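Local coordinates for jacalin-type lectin domain-containing protein (Musa acuminata, PDB 7KMU) that probably binds mannose-containing glycans as a jacalin-related lectin, and has antiviral and mitogenic activity, at residues B[27-32]-B[65-70]; B[71-76]-B[119-124]; B[38-43]-B[130-135]; B[17-22]-B[136-141]. One frame throughout, in Å; residues are numbered along the deposited sequence.

In the fold
The four contacts tie together the three four-stranded antiparallel sheets of a beta-prism, the fold of jacalin-related lectins. Contact 1 lies within one sheet, pairing strands 25-33 and 61-66. Contact 2 closes a corner of the prism where strand 73-83 meets strand 118-128, its centre about 11 Å from that of contact 1. Contact 3 brings strand 37-46, the neighbour of 25-33, up to the start of 132-140, and contact 4 lays residues 19-22 against Y138 and M140 of 132-140; their centres lie about 13 Å apart. Contact 4 encloses the other three along the chain, so the N- and C-terminal parts complete one sheet.

Contact 1: residues B[27-32]-B[65-70]. With EDO (1,2-ethanediol), chain F.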
loop_
_atom_site.group_PDB
_atom_site.type_symbol
_atom_site.label_atom_id
_atom_site.label_comp_id
_atom_site.label_asym_id
_atom_site.label_seq_id
_atom_site.Cartn_x
_atom_site.Cartn_y
_atom_site.Cartn_z
ATOM N N ASP B 27 -5.235 -20.275 5.547
ATOM C CA ASP B 27 -5.856 -21.037 6.633
ATOM C C ASP B 27 -5.536 -20.492 8.009
ATOM O O ASP B 27 -6.422 -20.414 8.871
ATOM C CB ASP B 27 -5.495 -22.526 6.512
ATOM C CG ASP B 27 -5.864 -23.086 5.149
ATOM O OD1 ASP B 27 -7.056 -23.025 4.787
ATOM O OD2 ASP B 27 -4.954 -23.537 4.430
ATOM N N SER B 28 -4.270 -20.129 8.224
ATOM C CA SER B 28 -3.851 -19.570 9.497
ATOM C C SER B 28 -2.550 -18.805 9.353
ATOM O O SER B 28 -1.788 -19.013 8.401
ATOM C CB SER B 28 -3.730 -20.669 10.549
ATOM O OG SER B 28 -2.803 -21.664 10.150
ATOM N N VAL B 29 -2.299 -17.896 10.306
ATOM C CA VAL B 29 -1.070 -17.115 10.352
ATOM C C VAL B 29 -0.576 -17.134 11.796
ATOM O O VAL B 29 -1.367 -16.920 12.711
ATOM C CB VAL B 29 -1.261 -15.646 9.845
ATOM C CG1 VAL B 29 -0.006 -14.794 10.095
ATOM C CG2 VAL B 29 -1.617 -15.611 8.360
ATOM N N LYS B 30 0.739 -17.321 11.987
ATOM C CA LYS B 30 1.362 -17.230 13.299
ATOM C C LYS B 30 2.452 -16.178 13.209
ATOM O O LYS B 30 3.298 -16.244 12.317
ATOM C CB LYS B 30 1.946 -18.577 13.727
ATOM C CG LYS B 30 2.590 -18.553 15.123
ATOM C CD LYS B 30 3.153 -19.938 15.513
ATOM C CE LYS B 30 4.526 -20.212 14.946
ATOM N NZ LYS B 30 5.022 -21.556 15.346
ATOM N N ILE B 31 2.426 -15.191 14.122
ATOM C CA ILE B 31 3.462 -14.166 14.168
ATOM C C ILE B 31 4.206 -14.323 15.476
ATOM O O ILE B 31 3.563 -14.436 16.517
ATOM C CB ILE B 31 2.870 -12.725 14.031
ATOM C CG1 ILE B 31 2.337 -12.490 12.594
ATOM C CG2 ILE B 31 3.886 -11.627 14.449
ATOM C CD1 ILE B 31 1.496 -11.172 12.385
ATOM N N ASN B 32 5.542 -14.340 15.429
ATOM C CA ASN B 32 6.383 -14.355 16.628
ATOM C C ASN B 32 6.954 -12.967 16.774
ATOM O O ASN B 32 7.510 -12.408 15.812
ATOM C CB ASN B 32 7.501 -15.377 16.548
ATOM C CG ASN B 32 7.033 -16.769 16.864
ATOM O OD1 ASN B 32 6.277 -17.382 16.105
ATOM N ND2 ASN B 32 7.456 -17.302 18.007
ATOM N N ILE B 65 -3.802 -16.853 14.419
ATOM C CA ILE B 65 -5.170 -16.672 13.971
ATOM C C ILE B 65 -5.514 -17.819 13.028
ATOM O O ILE B 65 -4.739 -18.091 12.107
ATOM C CB ILE B 65 -5.423 -15.282 13.302
ATOM C CG1 ILE B 65 -6.912 -15.144 12.889
ATOM C CG2 ILE B 65 -4.453 -15.029 12.088
ATOM C CD1 ILE B 65 -7.305 -13.797 12.374
ATOM N N ALA B 66 -6.643 -18.507 13.268
ATOM C CA ALA B 66 -7.139 -19.538 12.355
ATOM C C ALA B 66 -8.358 -18.907 11.680
ATOM O O ALA B 66 -9.314 -18.523 12.358
ATOM C CB ALA B 66 -7.530 -20.803 13.115
ATOM N N PHE B 67 -8.302 -18.725 10.361
ATOM C CA PHE B 67 -9.370 -18.070 9.619
ATOM C C PHE B 67 -10.671 -18.842 9.605
ATOM O O PHE B 67 -10.674 -20.051 9.402
ATOM C CB PHE B 67 -8.922 -17.725 8.183
ATOM C CG PHE B 67 -7.893 -16.619 8.182
ATOM C CD1 PHE B 67 -6.543 -16.904 8.327
ATOM C CD2 PHE B 67 -8.282 -15.290 8.114
ATOM C CE1 PHE B 67 -5.596 -15.878 8.386
ATOM C CE2 PHE B 67 -7.335 -14.268 8.160
ATOM C CZ PHE B 67 -5.999 -14.567 8.310
ATOM N N GLU B 68 -11.772 -18.120 9.816
ATOM C CA GLU B 68 -13.116 -18.679 9.796
ATOM C C GLU B 68 -13.575 -18.785 8.346
ATOM O O GLU B 68 -13.009 -18.129 7.469
ATOM C CB GLU B 68 -14.075 -17.752 10.559
ATOM C CG GLU B 68 -13.769 -17.612 12.042
ATOM C CD GLU B 68 -14.579 -16.563 12.783
ATOM O OE1 GLU B 68 -15.427 -15.890 12.151
ATOM O OE2 GLU B 68 -14.354 -16.410 14.004
ATOM N N ASP B 69 -14.627 -19.583 8.091
ATOM C CA ASP B 69 -15.213 -19.678 6.762
ATOM C C ASP B 69 -15.758 -18.291 6.396
ATOM O O ASP B 69 -16.496 -17.684 7.179
ATOM C CB ASP B 69 -16.344 -20.732 6.745
ATOM N N GLY B 70 -15.334 -17.774 5.249
ATOM C CA GLY B 70 -15.758 -16.462 4.780
ATOM C C GLY B 70 -14.946 -15.295 5.325
ATOM O O GLY B 70 -15.286 -14.139 5.060
HETATM C C1 EDO F . 0.314 -20.809 10.714
HETATM O O1 EDO F . 1.111 -21.897 10.345
HETATM C C2 EDO F . -0.190 -21.053 12.149
HETATM O O2 EDO F . -1.103 -22.145 12.186
HETATM O O HOH W 1 -8.791 -21.953 9.009
#
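V29 and I65 exchange two backbone hydrogen bonds and so fix the antiparallel register of this strand pair. V29 N donates to I65 O (3.0 Å) in the carbonyl plane, and I65 N returns a bond to V29 O that is straighter, with an N-H...O angle of 164°. A third backbone bond, F67 N to D27 O (2.9 Å), extends the pairing just past the end of strand 61-66; its donor is tilted 31° from the carbonyl plane. The same D27 O also accepts from a water, which bridges to F67 O. Between these bonds S28 stands opposite A66 as a non-hydrogen-bonded pair, and S28 CA makes a CA-H...O contact of 3.1 Å to I65 O.

Apolar contacts lie on the face that carries V29 and I65. V29 CB meets I65 CG2 at 3.9 Å, while V29 CG2 comes to the edge of the F67 ring, 4.0 Å from CE1. With CG1 anti to the backbone N (chi1 172°), the other methyl, CG2, lies beside that N and meets the F67 edge. I65 CD1 covers one ring face toward its rim, and F101 packs on both V29 and I65.

S28 and A66 share the other face, where S28 OG is hydrogen-bonded to O2 of a 1,2-ethanediol, probably from the crystallisation liquor (2.7 Å). The D27 carboxylate is engaged outside the pair, by a salt bridge to R25 and a hydrogen bond to T45. D27 and S28 together face T43 in a classic beta bulge. The whole is edge-strand pairing in one antiparallel sheet of the jacalin-type beta-prism.

Contact 2: residues B[71-76]-B[119-124]; sequences EYIMSM and GKIAGF
The F124 ring is met at its edge by two side chains from 71-76: I73 CD1 lies 4.1 Å from F124 CZ, and M76 SD sits beside CE2. That sulfur is 5.5 Å from the ring centroid and 88° off the normal, an edge-on Met-aromatic contact reached by a chain bent at its last torsion (chi3 76°). The Y72 ring approaches K120 obliquely, with Y72 CD2 3.7 Å from K120 CB.

I73 and I121 fill the middle. I73 CG2 packs on I121 CB at 3.7 Å, and I121 CD1 runs on to M76 CB (4.0 Å). Beyond them V137, L139 and V116 close in on I121, making this a buried apolar cluster.

One nearly straight hydrogen bond spans the backbones, I121 N to I73 O (3.0 Å, 173° at the hydrogen). A water takes the place of a reciprocal bond: it accepts from I73 N and donates to I121 O, satisfying both polar atoms.

Strands 73-83 and 118-128 belong to different sheets, and their short segments here run nearly at right angles. Such a hydrophobic corner between two sheets is characteristic of the beta-prism core.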
loop_
_atom_site.group_PDB
_atom_site.type_symbol
_atom_site.label_atom_id
_atom_site.label_comp_id
_atom_site.label_asym_id
_atom_site.label_seq_id
_atom_site.Cartn_x
_atom_site.Cartn_y
_atom_site.Cartn_z
ATOM N N GLU B 71 -13.892 -15.585 6.117
ATOM C CA GLU B 71 -13.038 -14.535 6.689
ATOM C C GLU B 71 -11.826 -14.331 5.791
ATOM O O GLU B 71 -11.167 -15.297 5.413
ATOM C CB GLU B 71 -12.599 -14.906 8.110
ATOM C CG GLU B 71 -11.933 -13.764 8.867
ATOM C CD GLU B 71 -11.486 -14.135 10.266
ATOM O OE1 GLU B 71 -11.396 -15.344 10.569
ATOM O OE2 GLU B 71 -11.231 -13.210 11.066
ATOM N N TYR B 72 -11.530 -13.068 5.468
ATOM C CA TYR B 72 -10.386 -12.751 4.606
ATOM C C TYR B 72 -9.612 -11.551 5.150
ATOM O O TYR B 72 -10.189 -10.725 5.849
ATOM C CB TYR B 72 -10.859 -12.487 3.155
ATOM C CG TYR B 72 -11.837 -11.344 3.009
ATOM C CD1 TYR B 72 -13.211 -11.554 3.128
ATOM C CD2 TYR B 72 -11.396 -10.048 2.761
ATOM C CE1 TYR B 72 -14.115 -10.501 3.014
ATOM C CE2 TYR B 72 -12.292 -8.989 2.631
ATOM C CZ TYR B 72 -13.654 -9.223 2.748
ATOM O OH TYR B 72 -14.547 -8.190 2.620
ATOM N N ILE B 73 -8.325 -11.424 4.773
ATOM C CA ILE B 73 -7.509 -10.288 5.216
ATOM C C ILE B 73 -7.843 -9.038 4.386
ATOM O O ILE B 73 -7.760 -9.073 3.146
ATOM C CB ILE B 73 -5.993 -10.613 5.171
ATOM C CG1 ILE B 73 -5.672 -11.877 5.995
ATOM C CG2 ILE B 73 -5.165 -9.413 5.660
ATOM C CD1 ILE B 73 -4.249 -12.446 5.786
ATOM N N MET B 74 -8.182 -7.932 5.052
ATOM C CA MET B 74 -8.479 -6.718 4.305
ATOM C C MET B 74 -7.517 -5.555 4.611
ATOM O O MET B 74 -7.629 -4.505 3.987
ATOM C CB MET B 74 -9.961 -6.296 4.392
ATOM C CG MET B 74 -10.501 -5.999 5.756
ATOM S SD MET B 74 -12.340 -5.883 5.681
ATOM C CE MET B 74 -12.558 -4.369 4.667
ATOM N N SER B 75 -6.541 -5.748 5.509
ATOM C CA SER B 75 -5.569 -4.700 5.802
ATOM C C SER B 75 -4.344 -5.268 6.472
ATOM O O SER B 75 -4.411 -6.278 7.178
ATOM C CB SER B 75 -6.179 -3.603 6.678
ATOM O OG SER B 75 -5.210 -2.646 7.080
ATOM N N MET B 76 -3.209 -4.595 6.248
ATOM C CA MET B 76 -1.952 -4.855 6.928
ATOM C C MET B 76 -1.356 -3.502 7.282
ATOM O O MET B 76 -1.397 -2.568 6.479
ATOM C CB MET B 76 -0.983 -5.672 6.070
ATOM C CG MET B 76 0.389 -5.849 6.737
ATOM S SD MET B 76 1.541 -6.914 5.846
ATOM C CE MET B 76 2.062 -5.806 4.490
ATOM N N GLY B 119 -11.246 -5.861 -2.497
ATOM C CA GLY B 119 -10.361 -6.992 -2.705
ATOM C C GLY B 119 -9.869 -7.572 -1.395
ATOM O O GLY B 119 -10.404 -7.253 -0.324
ATOM N N LYS B 120 -8.828 -8.422 -1.471
ATOM C CA LYS B 120 -8.251 -9.082 -0.304
ATOM C C LYS B 120 -6.754 -9.318 -0.418
ATOM O O LYS B 120 -6.204 -9.360 -1.522
ATOM C CB LYS B 120 -8.967 -10.423 -0.030
ATOM C CG LYS B 120 -8.804 -11.468 -1.137
ATOM C CD LYS B 120 -9.473 -12.805 -0.772
ATOM C CE LYS B 120 -9.421 -13.739 -1.961
ATOM N NZ LYS B 120 -10.139 -15.016 -1.704
ATOM N N ILE B 121 -6.108 -9.500 0.731
ATOM C CA ILE B 121 -4.716 -9.904 0.793
ATOM C C ILE B 121 -4.734 -11.433 0.687
ATOM O O ILE B 121 -5.412 -12.115 1.477
ATOM C CB ILE B 121 -4.056 -9.377 2.085
ATOM C CG1 ILE B 121 -3.730 -7.887 1.904
ATOM C CG2 ILE B 121 -2.781 -10.194 2.463
ATOM C CD1 ILE B 121 -3.416 -7.096 3.176
ATOM N N ALA B 122 -3.972 -11.973 -0.275
ATOM C CA ALA B 122 -3.996 -13.399 -0.569
ATOM C C ALA B 122 -2.670 -14.118 -0.433
ATOM O O ALA B 122 -2.555 -15.280 -0.823
ATOM C CB ALA B 122 -4.536 -13.599 -1.978
ATOM N N GLY B 123 -1.678 -13.454 0.130
ATOM C CA GLY B 123 -0.362 -14.057 0.269
ATOM C C GLY B 123 0.663 -13.025 0.659
ATOM O O GLY B 123 0.359 -11.829 0.724
ATOM N N PHE B 124 1.883 -13.488 0.905
ATOM C CA PHE B 124 2.955 -12.630 1.405
ATOM C C PHE B 124 4.276 -12.915 0.720
ATOM O O PHE B 124 4.507 -14.020 0.210
ATOM C CB PHE B 124 3.157 -12.905 2.922
ATOM C CG PHE B 124 1.970 -12.542 3.782
ATOM C CD1 PHE B 124 0.962 -13.467 4.025
ATOM C CD2 PHE B 124 1.840 -11.263 4.309
ATOM C CE1 PHE B 124 -0.169 -13.114 4.778
ATOM C CE2 PHE B 124 0.723 -10.920 5.088
ATOM C CZ PHE B 124 -0.271 -11.849 5.314
HETATM O O HOH W 2 -7.389 -13.332 2.901
#

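Contact 3: residues B[38-43]-B[130-135]. With EDO (1,2-ethanediol), chain E; EDO (1,2-ethanediol), chain F.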
loop_
_atom_site.group_PDB
_atom_site.type_symbol
_atom_site.label_atom_id
_atom_site.label_comp_id
_atom_site.label_asym_id
_atom_site.label_seq_id
_atom_site.Cartn_x
_atom_site.Cartn_y
_atom_site.Cartn_z
ATOM N N ASP B 38 9.922 -11.161 14.804
ATOM C CA ASP B 38 10.912 -12.215 14.604
ATOM C C ASP B 38 10.569 -13.121 13.439
ATOM O O ASP B 38 11.467 -13.538 12.702
ATOM C CB ASP B 38 10.990 -13.082 15.863
ATOM C CG ASP B 38 11.559 -12.328 17.040
ATOM O OD1 ASP B 38 10.769 -11.679 17.768
ATOM O OD2 ASP B 38 12.792 -12.359 17.216
ATOM N N ALA B 39 9.286 -13.467 13.296
ATOM C CA ALA B 39 8.889 -14.425 12.281
ATOM C C ALA B 39 7.425 -14.351 11.921
ATOM O O ALA B 39 6.586 -13.882 12.705
ATOM C CB ALA B 39 9.215 -15.840 12.776
ATOM N N ILE B 40 7.110 -14.863 10.729
ATOM C CA ILE B 40 5.745 -15.019 10.261
ATOM C C ILE B 40 5.662 -16.397 9.643
ATOM O O ILE B 40 6.548 -16.797 8.881
ATOM C CB ILE B 40 5.248 -13.868 9.331
ATOM C CG1 ILE B 40 3.727 -13.997 9.033
ATOM C CG2 ILE B 40 6.085 -13.741 8.032
ATOM C CD1 ILE B 40 3.041 -12.732 8.417
ATOM N N GLU B 41 4.636 -17.143 10.024
ATOM C CA GLU B 41 4.407 -18.483 9.505
ATOM C C GLU B 41 2.992 -18.523 8.956
ATOM O O GLU B 41 2.061 -18.065 9.620
ATOM C CB GLU B 41 4.607 -19.511 10.627
ATOM C CG GLU B 41 4.457 -20.945 10.168
ATOM C CD GLU B 41 4.534 -21.924 11.318
ATOM O OE1 GLU B 41 3.463 -22.334 11.815
ATOM O OE2 GLU B 41 5.662 -22.263 11.736
ATOM N N ILE B 42 2.822 -19.017 7.717
ATOM C CA ILE B 42 1.505 -19.045 7.087
ATOM C C ILE B 42 1.160 -20.457 6.676
ATOM O O ILE B 42 1.995 -21.142 6.077
ATOM C CB ILE B 42 1.407 -18.089 5.847
ATOM C CG1 ILE B 42 1.923 -16.658 6.139
ATOM C CG2 ILE B 42 -0.012 -18.033 5.289
ATOM C CD1 ILE B 42 3.359 -16.411 5.648
ATOM N N THR B 43 -0.061 -20.887 7.000
ATOM C CA THR B 43 -0.602 -22.154 6.522
ATOM C C THR B 43 -1.640 -21.749 5.478
ATOM O O THR B 43 -2.545 -20.949 5.754
ATOM C CB THR B 43 -1.187 -23.002 7.650
ATOM O OG1 THR B 43 -0.124 -23.397 8.511
ATOM C CG2 THR B 43 -1.884 -24.270 7.123
ATOM N N SER B 130 17.409 -13.358 10.766
ATOM C CA SER B 130 17.098 -13.601 12.175
ATOM C C SER B 130 15.666 -13.119 12.441
ATOM O O SER B 130 14.968 -13.656 13.309
ATOM C CB SER B 130 18.016 -12.782 13.074
ATOM O OG SER B 130 19.367 -12.921 12.663
ATOM N N PHE B 131 15.257 -12.061 11.710
ATOM C CA PHE B 131 13.949 -11.424 11.889
ATOM C C PHE B 131 13.259 -11.198 10.557
ATOM O O PHE B 131 13.782 -11.603 9.514
ATOM C CB PHE B 131 14.134 -10.066 12.608
ATOM C CG PHE B 131 15.143 -10.085 13.734
ATOM C CD1 PHE B 131 14.968 -10.918 14.836
ATOM C CD2 PHE B 131 16.274 -9.283 13.685
ATOM C CE1 PHE B 131 15.923 -10.961 15.860
ATOM C CE2 PHE B 131 17.220 -9.315 14.726
ATOM C CZ PHE B 131 17.044 -10.171 15.788
ATOM N N ILE B 132 12.095 -10.512 10.583
ATOM C CA ILE B 132 11.435 -10.139 9.339
ATOM C C ILE B 132 11.976 -8.772 8.923
ATOM O O ILE B 132 11.589 -7.748 9.490
ATOM C CB ILE B 132 9.889 -10.150 9.454
ATOM C CG1 ILE B 132 9.365 -11.560 9.807
ATOM C CG2 ILE B 132 9.226 -9.614 8.160
ATOM C CD1 ILE B 132 9.749 -12.716 8.755
ATOM N N ASP B 133 12.903 -8.752 7.944
ATOM C CA ASP B 133 13.496 -7.510 7.451
ATOM C C ASP B 133 12.493 -6.689 6.662
ATOM O O ASP B 133 12.518 -5.459 6.725
ATOM C CB ASP B 133 14.680 -7.835 6.520
ATOM C CG ASP B 133 15.815 -8.530 7.248
ATOM O OD1 ASP B 133 15.685 -9.745 7.526
ATOM O OD2 ASP B 133 16.813 -7.852 7.566
ATOM N N ALA B 134 11.664 -7.367 5.851
ATOM C CA ALA B 134 10.731 -6.684 4.956
ATOM C C ALA B 134 9.541 -7.557 4.644
ATOM O O ALA B 134 9.628 -8.794 4.715
ATOM C CB ALA B 134 11.441 -6.303 3.662
ATOM N N ILE B 135 8.422 -6.923 4.297
ATOM C CA ILE B 135 7.202 -7.660 4.012
ATOM C C ILE B 135 6.407 -6.981 2.902
ATOM O O ILE B 135 6.510 -5.771 2.704
ATOM C CB ILE B 135 6.382 -7.852 5.328
ATOM C CG1 ILE B 135 5.283 -8.950 5.173
ATOM C CG2 ILE B 135 5.826 -6.514 5.873
ATOM C CD1 ILE B 135 4.746 -9.528 6.551
HETATM C C1 EDO E . 17.834 -9.667 10.259
HETATM O O1 EDO E . 16.891 -10.624 9.769
HETATM C C2 EDO E . 19.199 -9.780 9.536
HETATM O O2 EDO E . 19.087 -9.399 8.177
HETATM C C1 EDO F . 0.314 -20.809 10.714
HETATM O O1 EDO F . 1.111 -21.897 10.345
HETATM C C2 EDO F . -0.190 -21.053 12.149
HETATM O O2 EDO F . -1.103 -22.145 12.186
HETATM O O HOH W 3 14.185 -14.268 15.934
#
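I40 and I132 meet in the core of the beta-prism, where strand 37-46 of one four-stranded sheet faces the beginning of strand 132-140 in another. The two side chains meet almost perpendicularly, with I40 CG2 3.9 Å from I132 CD1. The other branch of I40 is put beside the carbonyl carbon (chi1 -172°) and ends with its CD1 4.1 Å from I135 CD1. I132 CG1 rests on the backbone of A39, 3.8 Å from its CA.

At the mouth of the contact D38 and F131 run alongside each other in one direction. The D38 carboxylate is turned 76° against the F131 ring, and its OD2 comes to the ring edge, 3.5 Å from CD1, an approach probably favoured by the slightly positive ring hydrogens. The two backbones touch here too, through a CA-H...O contact from F131 CA to D38 O.

Farther out, V29 and I31 pack on I40, L92 and F124 on I135, and L86 and I88 on F131, whose ring also carries S130 CB over the centre of one face. D38 and A39 both face N32, a classic beta bulge. D38 and D133 each close a GXXXD sequence, the mannose-binding motif of this lectin family. A 1,2-ethanediol, probably from the crystallisation liquor, likely occupies one such sugar site as a guest: its O1 accepts from F131 N and donates to D133 OD1, and its O2 donates to D133 OD2. One water joins the segments by donating to both D38 OD2 (2.7 Å) and S130 O (2.8 Å).

Contact 4: residues B[17-22]-B[136-141]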
loop_
_atom_site.group_PDB
_atom_site.type_symbol
_atom_site.label_atom_id
_atom_site.label_comp_id
_atom_site.label_asym_id
_atom_site.label_seq_id
_atom_site.Cartn_x
_atom_site.Cartn_y
_atom_site.Cartn_z
ATOM N N GLU B 17 15.565 -13.073 0.333
ATOM C CA GLU B 17 14.210 -12.988 -0.216
ATOM C C GLU B 17 13.408 -14.256 0.056
ATOM O O GLU B 17 13.940 -15.371 -0.003
ATOM C CB GLU B 17 14.268 -12.747 -1.739
ATOM C CG GLU B 17 14.802 -11.375 -2.112
ATOM C CD GLU B 17 14.843 -11.109 -3.604
ATOM O OE1 GLU B 17 13.772 -10.826 -4.189
ATOM O OE2 GLU B 17 15.947 -11.183 -4.190
ATOM N N TRP B 18 12.115 -14.079 0.349
ATOM C CA TRP B 18 11.153 -15.162 0.478
ATOM C C TRP B 18 9.863 -14.762 -0.218
ATOM O O TRP B 18 9.560 -13.575 -0.373
ATOM C CB TRP B 18 10.902 -15.573 1.926
ATOM C CG TRP B 18 10.407 -14.488 2.832
ATOM C CD1 TRP B 18 11.171 -13.655 3.590
ATOM C CD2 TRP B 18 9.039 -14.176 3.144
ATOM N NE1 TRP B 18 10.370 -12.843 4.356
ATOM C CE2 TRP B 18 9.057 -13.145 4.108
ATOM C CE3 TRP B 18 7.804 -14.681 2.718
ATOM C CZ2 TRP B 18 7.884 -12.584 4.628
ATOM C CZ3 TRP B 18 6.638 -14.150 3.257
ATOM C CH2 TRP B 18 6.687 -13.130 4.223
ATOM N N ASP B 19 9.115 -15.759 -0.664
ATOM C CA ASP B 19 7.900 -15.533 -1.425
ATOM C C ASP B 19 7.004 -16.755 -1.338
ATOM O O ASP B 19 7.346 -17.837 -1.835
ATOM C CB ASP B 19 8.257 -15.202 -2.888
ATOM C CG ASP B 19 7.120 -14.713 -3.757
ATOM O OD1 ASP B 19 5.960 -14.791 -3.321
ATOM O OD2 ASP B 19 7.393 -14.271 -4.886
ATOM N N MET B 20 5.866 -16.591 -0.670
ATOM C CA MET B 20 4.867 -17.636 -0.456
ATOM C C MET B 20 4.044 -17.875 -1.730
ATOM O O MET B 20 3.478 -18.961 -1.913
ATOM C CB MET B 20 3.929 -17.090 0.646
ATOM C CG MET B 20 2.989 -18.045 1.228
ATOM S SD MET B 20 1.659 -17.065 1.986
ATOM C CE MET B 20 0.317 -17.642 0.991
ATOM N N GLY B 21 3.940 -16.839 -2.563
ATOM C CA GLY B 21 3.057 -16.830 -3.716
ATOM C C GLY B 21 1.621 -16.543 -3.282
ATOM O O GLY B 21 1.321 -16.467 -2.085
ATOM N N PRO B 22 0.688 -16.378 -4.237
ATOM C CA PRO B 22 -0.712 -16.152 -3.863
ATOM C C PRO B 22 -1.378 -17.482 -3.500
ATOM O O PRO B 22 -1.024 -18.520 -4.061
ATOM C CB PRO B 22 -1.319 -15.563 -5.139
ATOM C CG PRO B 22 -0.514 -16.146 -6.243
ATOM C CD PRO B 22 0.868 -16.433 -5.701
ATOM N N GLY B 136 5.638 -7.784 2.192
ATOM C CA GLY B 136 4.759 -7.350 1.117
ATOM C C GLY B 136 3.614 -8.322 1.000
ATOM O O GLY B 136 3.634 -9.405 1.613
ATOM N N VAL B 137 2.592 -7.944 0.214
ATOM C CA VAL B 137 1.416 -8.787 0.047
ATOM C C VAL B 137 0.977 -8.972 -1.388
ATOM O O VAL B 137 1.201 -8.096 -2.224
ATOM C CB VAL B 137 0.215 -8.286 0.901
ATOM C CG1 VAL B 137 0.477 -8.471 2.401
ATOM C CG2 VAL B 137 -0.152 -6.836 0.585
ATOM N N TYR B 138 0.311 -10.108 -1.653
ATOM C CA TYR B 138 -0.383 -10.360 -2.908
ATOM C C TYR B 138 -1.816 -9.869 -2.722
ATOM O O TYR B 138 -2.394 -10.028 -1.635
ATOM C CB TYR B 138 -0.449 -11.864 -3.190
ATOM C CG TYR B 138 0.843 -12.417 -3.732
ATOM C CD1 TYR B 138 1.891 -12.758 -2.882
ATOM C CD2 TYR B 138 1.034 -12.575 -5.101
ATOM C CE1 TYR B 138 3.080 -13.283 -3.376
ATOM C CE2 TYR B 138 2.218 -13.101 -5.609
ATOM C CZ TYR B 138 3.244 -13.445 -4.747
ATOM O OH TYR B 138 4.404 -13.950 -5.273
ATOM N N LEU B 139 -2.405 -9.317 -3.789
ATOM C CA LEU B 139 -3.785 -8.834 -3.760
ATOM C C LEU B 139 -4.610 -9.555 -4.802
ATOM O O LEU B 139 -4.099 -9.893 -5.865
ATOM C CB LEU B 139 -3.873 -7.317 -3.993
ATOM C CG LEU B 139 -3.103 -6.471 -2.982
ATOM C CD1 LEU B 139 -3.147 -5.023 -3.359
ATOM C CD2 LEU B 139 -3.667 -6.625 -1.571
ATOM N N MET B 140 -5.888 -9.786 -4.491
ATOM C CA MET B 140 -6.853 -10.421 -5.394
ATOM C C MET B 140 -8.192 -9.749 -5.204
ATOM O O MET B 140 -8.455 -9.238 -4.116
ATOM C CB MET B 140 -7.042 -11.893 -5.014
ATOM C CG MET B 140 -5.913 -12.725 -5.369
ATOM S SD MET B 140 -6.362 -14.420 -5.038
ATOM C CE MET B 140 -4.929 -15.096 -5.433
ATOM N N PRO B 141 -9.105 -9.766 -6.197
ATOM C CA PRO B 141 -10.447 -9.236 -5.924
ATOM C C PRO B 141 -11.244 -10.228 -5.077
ATOM O O PRO B 141 -10.825 -11.377 -4.883
ATOM C CB PRO B 141 -11.063 -9.061 -7.321
ATOM C CG PRO B 141 -10.268 -9.911 -8.223
ATOM C CD PRO B 141 -9.012 -10.361 -7.546
#
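D19 reaches Y138 across the contact, its OD1 accepting a short hydrogen bond of 2.6 Å from Y138 OH. The carboxylate oxygen uses its syn lone pair and lies in the plane of the ring, at its edge. CG stands anti to the backbone N (chi1 -170°), which carries the acid out toward the tyrosine. K6 forms a salt bridge with the other oxygen, OD2.

Two residues on, G21 N donates to the same D19 OD1 at 3.0 Å, closing an Asx turn. This donor comes from above the carboxylate plane, 36° out of it. G21 then passes beneath the tyrosine: its carbonyl carbon lies 3.6 Å from the ring plane, offset toward the rim.

P22 lies over the same face. Its nitrogen sits over the ring centre, and P22 CD makes a CH-pi contact, 4.0 Å from the Y138 centroid and 26° off the normal. Farther along, P22 CB touches the end of the extended M140 side chain, 3.7 Å from its CE.

Y138 is thus held at its hydroxyl and over one face by residues 19-22. With a lysine, a tyrosine and a backbone N-H all directed at it, the D19 carboxylate is probably kept in its charged form, and its OD1 ties the shape of the turn to the position of the ring.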